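Local coordinates for protein putative transcription factor (Chaetomium thermophilum, PDB 5D5W) that binds heat-shock-element DNA through its HSF-type domain and probably controls genes in response to osmotic and oxidative stress, at residues Ser2-Leu8 / Gln58-Phe64. Sequence-based numbering, arbitrary orientation.
With nucleotides of chain A; nucleotides of chain C.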
ATOM      1  N   SER B   2      18.620 -17.677   1.325  1.00 93.09           N
ATOM      2  CA  SER B   2      18.052 -16.311   1.092  1.00 95.30           C
ATOM      3  C   SER B   2      17.290 -15.828   2.321  1.00 92.38           C
ATOM      4  O   SER B   2      16.342 -16.475   2.759  1.00 95.99           O
ATOM      5  CB  SER B   2      17.124 -16.311  -0.127  1.00 99.23           C
ATOM      6  OG  SER B   2      17.779 -16.833  -1.274  1.00101.78           O
ATOM      7  N   ASP B   3      17.702 -14.685   2.864  1.00 91.02           N
ATOM      8  CA  ASP B   3      17.163 -14.177   4.132  1.00 89.63           C
ATOM      9  C   ASP B   3      15.660 -13.902   4.057  1.00 82.90           C
ATOM     10  O   ASP B   3      14.898 -14.286   4.953  1.00 80.41           O
ATOM     11  CB  ASP B   3      17.913 -12.903   4.540  1.00 96.95           C
ATOM     12  CG  ASP B   3      17.692 -12.527   5.993  1.00103.46           C
ATOM     13  OD1 ASP B   3      16.535 -12.224   6.358  1.00106.28           O
ATOM     14  OD2 ASP B   3      18.680 -12.521   6.767  1.00107.13           O
ATOM     15  N   PHE B   4      15.253 -13.235   2.979  1.00 76.12           N
ATOM     16  CA  PHE B   4      13.854 -12.863   2.746  1.00 68.66           C
ATOM     17  C   PHE B   4      12.961 -14.086   2.670  1.00 67.01           C
ATOM     18  O   PHE B   4      11.899 -14.125   3.285  1.00 65.04           O
ATOM     19  CB  PHE B   4      13.729 -12.055   1.444  1.00 65.26           C
ATOM     20  CG  PHE B   4      12.313 -11.693   1.068  1.00 57.62           C
ATOM     21  CD1 PHE B   4      11.656 -10.648   1.701  1.00 57.90           C
ATOM     22  CD2 PHE B   4      11.654 -12.375   0.059  1.00 57.26           C
ATOM     23  CE1 PHE B   4      10.359 -10.309   1.356  1.00 54.60           C
ATOM     24  CE2 PHE B   4      10.358 -12.044  -0.290  1.00 57.68           C
ATOM     25  CZ  PHE B   4       9.712 -11.005   0.360  1.00 57.71           C
ATOM     26  N   VAL B   5      13.399 -15.080   1.910  1.00 66.95           N
ATOM     27  CA  VAL B   5      12.566 -16.242   1.641  1.00 71.30           C
ATOM     28  C   VAL B   5      12.371 -17.033   2.935  1.00 74.76           C
ATOM     29  O   VAL B   5      11.276 -17.528   3.210  1.00 73.07           O
ATOM     30  CB  VAL B   5      13.168 -17.131   0.526  1.00 69.72           C
ATOM     31  CG1 VAL B   5      12.244 -18.304   0.227  1.00 71.33           C
ATOM     32  CG2 VAL B   5      13.417 -16.315  -0.740  1.00 69.68           C
ATOM     33  N   ARG B   6      13.445 -17.133   3.720  1.00 79.70           N
ATOM     34  CA  ARG B   6      13.413 -17.790   5.025  1.00 83.49           C
ATOM     35  C   ARG B   6      12.386 -17.127   5.925  1.00 76.18           C
ATOM     36  O   ARG B   6      11.533 -17.800   6.499  1.00 74.03           O
ATOM     37  CB  ARG B   6      14.802 -17.747   5.685  1.00 93.83           C
ATOM     38  CG  ARG B   6      14.807 -17.932   7.203  1.00104.52           C
ATOM     39  CD  ARG B   6      16.189 -18.298   7.731  1.00112.79           C
ATOM     40  NE  ARG B   6      17.264 -17.480   7.154  1.00120.47           N
ATOM     41  CZ  ARG B   6      17.641 -16.275   7.588  1.00125.37           C
ATOM     42  NH1 ARG B   6      17.035 -15.695   8.624  1.00127.77           N
ATOM     43  NH2 ARG B   6      18.640 -15.636   6.976  1.00123.53           N
ATOM     44  N   LYS B   7      12.481 -15.806   6.042  1.00 70.53           N
ATOM     45  CA  LYS B   7      11.556 -15.035   6.867  1.00 69.14           C
ATOM     46  C   LYS B   7      10.120 -15.113   6.357  1.00 66.47           C
ATOM     47  O   LYS B   7       9.173 -15.115   7.142  1.00 65.28           O
ATOM     48  CB  LYS B   7      11.999 -13.576   6.944  1.00 71.41           C
ATOM     49  CG  LYS B   7      13.252 -13.375   7.785  1.00 75.89           C
ATOM     50  CD  LYS B   7      13.194 -12.082   8.591  1.00 80.35           C
ATOM     51  CE  LYS B   7      14.125 -11.002   8.058  1.00 81.44           C
ATOM     52  NZ  LYS B   7      15.442 -11.056   8.753  1.00 83.75           N
ATOM     53  N   LEU B   8       9.965 -15.174   5.043  1.00 61.05           N
ATOM     54  CA  LEU B   8       8.656 -15.326   4.435  1.00 60.41           C
ATOM     55  C   LEU B   8       8.077 -16.674   4.841  1.00 60.79           C
ATOM     56  O   LEU B   8       6.983 -16.747   5.378  1.00 57.94           O
ATOM     57  CB  LEU B   8       8.783 -15.234   2.916  1.00 59.45           C
ATOM     58  CG  LEU B   8       7.508 -15.236   2.090  1.00 60.49           C
ATOM     59  CD1 LEU B   8       6.655 -14.029   2.434  1.00 63.08           C
ATOM     60  CD2 LEU B   8       7.863 -15.234   0.613  1.00 61.77           C
ATOM     61  N   GLN B  58       9.899  -6.522  -2.566  1.00 53.91           N
ATOM     62  CA  GLN B  58      10.770  -7.670  -2.312  1.00 53.58           C
ATOM     63  C   GLN B  58      10.256  -8.937  -2.981  1.00 52.71           C
ATOM     64  O   GLN B  58      11.029  -9.763  -3.447  1.00 51.94           O
ATOM     65  CB  GLN B  58      10.898  -7.927  -0.803  1.00 56.69           C
ATOM     66  CG  GLN B  58      11.915  -7.051  -0.079  1.00 57.56           C
ATOM     67  CD  GLN B  58      13.350  -7.460  -0.375  1.00 57.89           C
ATOM     68  OE1 GLN B  58      13.873  -7.204  -1.465  1.00 60.84           O
ATOM     69  NE2 GLN B  58      13.993  -8.099   0.592  1.00 57.52           N
ATOM     70  N   LEU B  59       8.945  -9.108  -2.999  1.00 53.71           N
ATOM     71  CA  LEU B  59       8.367 -10.278  -3.617  1.00 52.53           C
ATOM     72  C   LEU B  59       8.646 -10.248  -5.119  1.00 51.73           C
ATOM     73  O   LEU B  59       9.066 -11.247  -5.671  1.00 57.05           O
ATOM     74  CB  LEU B  59       6.862 -10.373  -3.304  1.00 53.16           C
ATOM     75  CG  LEU B  59       6.472 -10.699  -1.844  1.00 52.82           C
ATOM     76  CD1 LEU B  59       5.026 -10.333  -1.566  1.00 52.38           C
ATOM     77  CD2 LEU B  59       6.700 -12.161  -1.491  1.00 51.60           C
ATOM     78  N   ASN B  60       8.431  -9.113  -5.779  1.00 50.98           N
ATOM     79  CA  ASN B  60       8.779  -8.981  -7.211  1.00 51.93           C
ATOM     80  C   ASN B  60      10.290  -9.043  -7.484  1.00 53.29           C
ATOM     81  O   ASN B  60      10.716  -9.444  -8.561  1.00 57.66           O
ATOM     82  CB  ASN B  60       8.237  -7.671  -7.799  1.00 51.44           C
ATOM     83  CG  ASN B  60       6.742  -7.690  -8.009  1.00 49.68           C
ATOM     84  OD1 ASN B  60       6.083  -6.664  -7.883  1.00 47.85           O
ATOM     85  ND2 ASN B  60       6.197  -8.854  -8.347  1.00 54.96           N
ATOM     86  N   LYS B  61      11.090  -8.641  -6.508  1.00 58.21           N
ATOM     87  CA  LYS B  61      12.547  -8.651  -6.632  1.00 58.31           C
ATOM     88  C   LYS B  61      13.081 -10.072  -6.669  1.00 56.66           C
ATOM     89  O   LYS B  61      14.020 -10.350  -7.389  1.00 60.23           O
ATOM     90  CB  LYS B  61      13.188  -7.889  -5.463  1.00 62.78           C
ATOM     91  CG  LYS B  61      14.459  -7.132  -5.820  1.00 68.73           C
ATOM     92  CD  LYS B  61      14.941  -6.281  -4.649  1.00 74.77           C
ATOM     93  CE  LYS B  61      16.029  -5.287  -5.055  1.00 80.01           C
ATOM     94  NZ  LYS B  61      16.872  -4.833  -3.901  1.00 81.51           N
ATOM     95  N   TYR B  62      12.487 -10.958  -5.874  1.00 54.62           N
ATOM     96  CA  TYR B  62      12.865 -12.373  -5.831  1.00 52.75           C
ATOM     97  C   TYR B  62      11.968 -13.276  -6.701  1.00 54.47           C
ATOM     98  O   TYR B  62      11.905 -14.494  -6.499  1.00 55.18           O
ATOM     99  CB  TYR B  62      12.823 -12.874  -4.389  1.00 51.97           C
ATOM    100  CG  TYR B  62      13.992 -12.458  -3.537  1.00 48.78           C
ATOM    101  CD1 TYR B  62      14.980 -13.366  -3.191  1.00 47.00           C
ATOM    102  CD2 TYR B  62      14.103 -11.166  -3.069  1.00 49.70           C
ATOM    103  CE1 TYR B  62      16.046 -12.989  -2.399  1.00 47.67           C
ATOM    104  CE2 TYR B  62      15.163 -10.784  -2.275  1.00 48.49           C
ATOM    105  CZ  TYR B  62      16.124 -11.702  -1.945  1.00 47.43           C
ATOM    106  OH  TYR B  62      17.175 -11.311  -1.157  1.00 54.24           O
ATOM    107  N   ASP B  63      11.257 -12.672  -7.642  1.00 55.52           N
ATOM    108  CA  ASP B  63      10.567 -13.406  -8.697  1.00 57.97           C
ATOM    109  C   ASP B  63       9.232 -14.053  -8.272  1.00 56.78           C
ATOM    110  O   ASP B  63       8.793 -15.039  -8.878  1.00 55.71           O
ATOM    111  CB  ASP B  63      11.527 -14.433  -9.332  1.00 63.05           C
ATOM    112  CG  ASP B  63      11.195 -14.746 -10.787  1.00 67.72           C
ATOM    113  OD1 ASP B  63      10.812 -13.819 -11.535  1.00 71.35           O
ATOM    114  OD2 ASP B  63      11.337 -15.928 -11.184  1.00 74.77           O
ATOM    115  N   PHE B  64       8.573 -13.484  -7.260  1.00 52.80           N
ATOM    116  CA  PHE B  64       7.158 -13.781  -7.023  1.00 48.78           C
ATOM    117  C   PHE B  64       6.295 -12.936  -7.942  1.00 50.37           C
ATOM    118  O   PHE B  64       6.668 -11.830  -8.343  1.00 48.09           O
ATOM    119  CB  PHE B  64       6.728 -13.480  -5.589  1.00 46.39           C
ATOM    120  CG  PHE B  64       7.273 -14.429  -4.577  1.00 41.43           C
ATOM    121  CD1 PHE B  64       8.556 -14.290  -4.116  1.00 41.03           C
ATOM    122  CD2 PHE B  64       6.485 -15.441  -4.068  1.00 41.43           C
ATOM    123  CE1 PHE B  64       9.064 -15.155  -3.172  1.00 41.82           C
ATOM    124  CE2 PHE B  64       6.980 -16.317  -3.124  1.00 40.33           C
ATOM    125  CZ  PHE B  64       8.271 -16.175  -2.676  1.00 42.12           C
TER
ATOM    126  P    DG A   2      17.711  -8.932   1.005  1.00 64.87           P
ATOM    127  OP1  DG A   2      17.305 -10.004   1.954  1.00 63.28           O
ATOM    128  OP2  DG A   2      17.248  -8.956  -0.409  1.00 62.34           O
ATOM    129  O5'  DG A   2      17.264  -7.545   1.643  1.00 63.80           O
ATOM    130  C5'  DG A   2      17.577  -7.244   3.013  1.00 62.68           C
ATOM    131  C4'  DG A   2      16.966  -5.927   3.435  1.00 58.76           C
ATOM    132  O4'  DG A   2      17.643  -4.821   2.791  1.00 59.52           O
ATOM    133  C3'  DG A   2      15.485  -5.749   3.109  1.00 56.85           C
ATOM    134  O3'  DG A   2      14.923  -5.032   4.214  1.00 55.32           O
ATOM    135  C2'  DG A   2      15.511  -4.954   1.816  1.00 56.28           C
ATOM    136  C1'  DG A   2      16.718  -4.053   2.028  1.00 55.65           C
ATOM    137  N9   DG A   2      17.415  -3.592   0.830  1.00 49.01           N
ATOM    138  C8   DG A   2      17.824  -4.357  -0.235  1.00 50.08           C
ATOM    139  N7   DG A   2      18.475  -3.673  -1.137  1.00 48.95           N
ATOM    140  C5   DG A   2      18.520  -2.383  -0.625  1.00 42.99           C
ATOM    141  C6   DG A   2      19.096  -1.202  -1.158  1.00 43.54           C
ATOM    142  O6   DG A   2      19.713  -1.057  -2.224  1.00 45.22           O
ATOM    143  N1   DG A   2      18.897  -0.110  -0.320  1.00 41.37           N
ATOM    144  C2   DG A   2      18.231  -0.149   0.883  1.00 45.97           C
ATOM    145  N2   DG A   2      18.146   1.012   1.552  1.00 47.47           N
ATOM    146  N3   DG A   2      17.702  -1.248   1.398  1.00 45.28           N
ATOM    147  C4   DG A   2      17.881  -2.319   0.595  1.00 45.21           C
TER
ATOM    148  P    DT C   6       3.415  -9.084 -10.843  1.00 50.24           P
ATOM    149  OP1  DT C   6       3.618 -10.405 -11.490  1.00 56.09           O
ATOM    150  OP2  DT C   6       3.302  -8.993  -9.366  1.00 53.20           O
ATOM    151  O5'  DT C   6       4.588  -8.125 -11.325  1.00 51.19           O
ATOM    152  C5'  DT C   6       4.819  -7.950 -12.725  1.00 48.21           C
ATOM    153  C4'  DT C   6       5.944  -6.968 -12.932  1.00 46.17           C
ATOM    154  O4'  DT C   6       5.493  -5.668 -12.513  1.00 45.76           O
ATOM    155  C3'  DT C   6       7.219  -7.258 -12.133  1.00 47.82           C
ATOM    156  O3'  DT C   6       8.293  -7.523 -13.042  1.00 51.65           O
ATOM    157  C2'  DT C   6       7.437  -5.998 -11.307  1.00 45.63           C
ATOM    158  C1'  DT C   6       6.609  -4.964 -12.035  1.00 44.38           C
ATOM    159  N1   DT C   6       6.116  -3.863 -11.203  1.00 46.44           N
ATOM    160  C2   DT C   6       6.452  -2.575 -11.550  1.00 44.97           C
ATOM    161  O2   DT C   6       7.151  -2.304 -12.511  1.00 53.41           O
ATOM    162  N3   DT C   6       5.942  -1.610 -10.722  1.00 45.53           N
ATOM    163  C4   DT C   6       5.147  -1.800  -9.609  1.00 44.27           C
ATOM    164  O4   DT C   6       4.763  -0.832  -8.963  1.00 46.70           O
ATOM    165  C5   DT C   6       4.827  -3.174  -9.308  1.00 45.29           C
ATOM    166  C7   DT C   6       3.965  -3.477  -8.123  1.00 46.69           C
ATOM    167  C6   DT C   6       5.317  -4.124 -10.112  1.00 46.65           C
TER
ATOM    168  P    DT A   3      13.365  -4.783   4.324  1.00 55.54           P
ATOM    169  OP1  DT A   3      12.990  -4.964   5.751  1.00 62.69           O
ATOM    170  OP2  DT A   3      12.677  -5.576   3.267  1.00 55.48           O
ATOM    171  O5'  DT A   3      13.236  -3.241   3.959  1.00 53.67           O
ATOM    172  C5'  DT A   3      13.872  -2.265   4.795  1.00 51.63           C
ATOM    173  C4'  DT A   3      13.768  -0.899   4.163  1.00 47.99           C
ATOM    174  O4'  DT A   3      14.550  -0.869   2.950  1.00 46.86           O
ATOM    175  C3'  DT A   3      12.350  -0.484   3.767  1.00 46.82           C
ATOM    176  O3'  DT A   3      12.057   0.764   4.393  1.00 47.26           O
ATOM    177  C2'  DT A   3      12.405  -0.370   2.253  1.00 44.78           C
ATOM    178  C1'  DT A   3      13.872  -0.095   1.990  1.00 42.73           C
ATOM    179  N1   DT A   3      14.362  -0.505   0.659  1.00 40.43           N
ATOM    180  C2   DT A   3      15.054   0.401  -0.115  1.00 42.09           C
ATOM    181  O2   DT A   3      15.270   1.550   0.236  1.00 45.53           O
ATOM    182  N3   DT A   3      15.482  -0.088  -1.323  1.00 39.88           N
ATOM    183  C4   DT A   3      15.281  -1.360  -1.826  1.00 41.95           C
ATOM    184  O4   DT A   3      15.712  -1.653  -2.937  1.00 42.96           O
ATOM    185  C5   DT A   3      14.555  -2.258  -0.958  1.00 39.77           C
ATOM    186  C7   DT A   3      14.302  -3.661  -1.412  1.00 39.78           C
ATOM    187  C6   DT A   3      14.140  -1.793   0.224  1.00 38.40           C
TER
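Phe4 is the knob of this contact. Its ring drops into a hollow formed by Gln58, Leu59, Tyr62 and Phe64. CG lies anti to the backbone N (chi1 176°), which sends the ring down onto the end of helix 52-61. Gln58 CB sits over one ring face, 3.3 Å from Phe4 CE1. Leu59 CD2 closes the rim, 3.7 Å from Phe4 CZ, and Phe64 CE1 also lies at the edge. The Tyr62 ring is nearly parallel to Phe4 but slid aside, with centroids 5.4 Å apart. An alanine in place of Phe4 would probably leave a gap between the helices and let the Tyr62 ring shift. One turn on, the Leu8 CD2 methyl presses on Phe64 CZ at 3.4 Å and also meets Leu59. Phe30 of the sheet packs against all three. Val5 CG2 and Ser2 CB touch Tyr62 on Phe4's side of the ring. Tyr62 OH hydrogen-bonds OP2 of DG2 of chain A at a doubtfully short 2.5 Å. Asn60 ND2 hydrogen-bonds OP2 of DT6 of chain C at 3.1 Å. A Schellman motif with Asp63 at C-prime ends helix 52-61. This is the winged helix-turn-helix fold of HSF-type domains, with helix 3-12 packed against the DNA recognition helix.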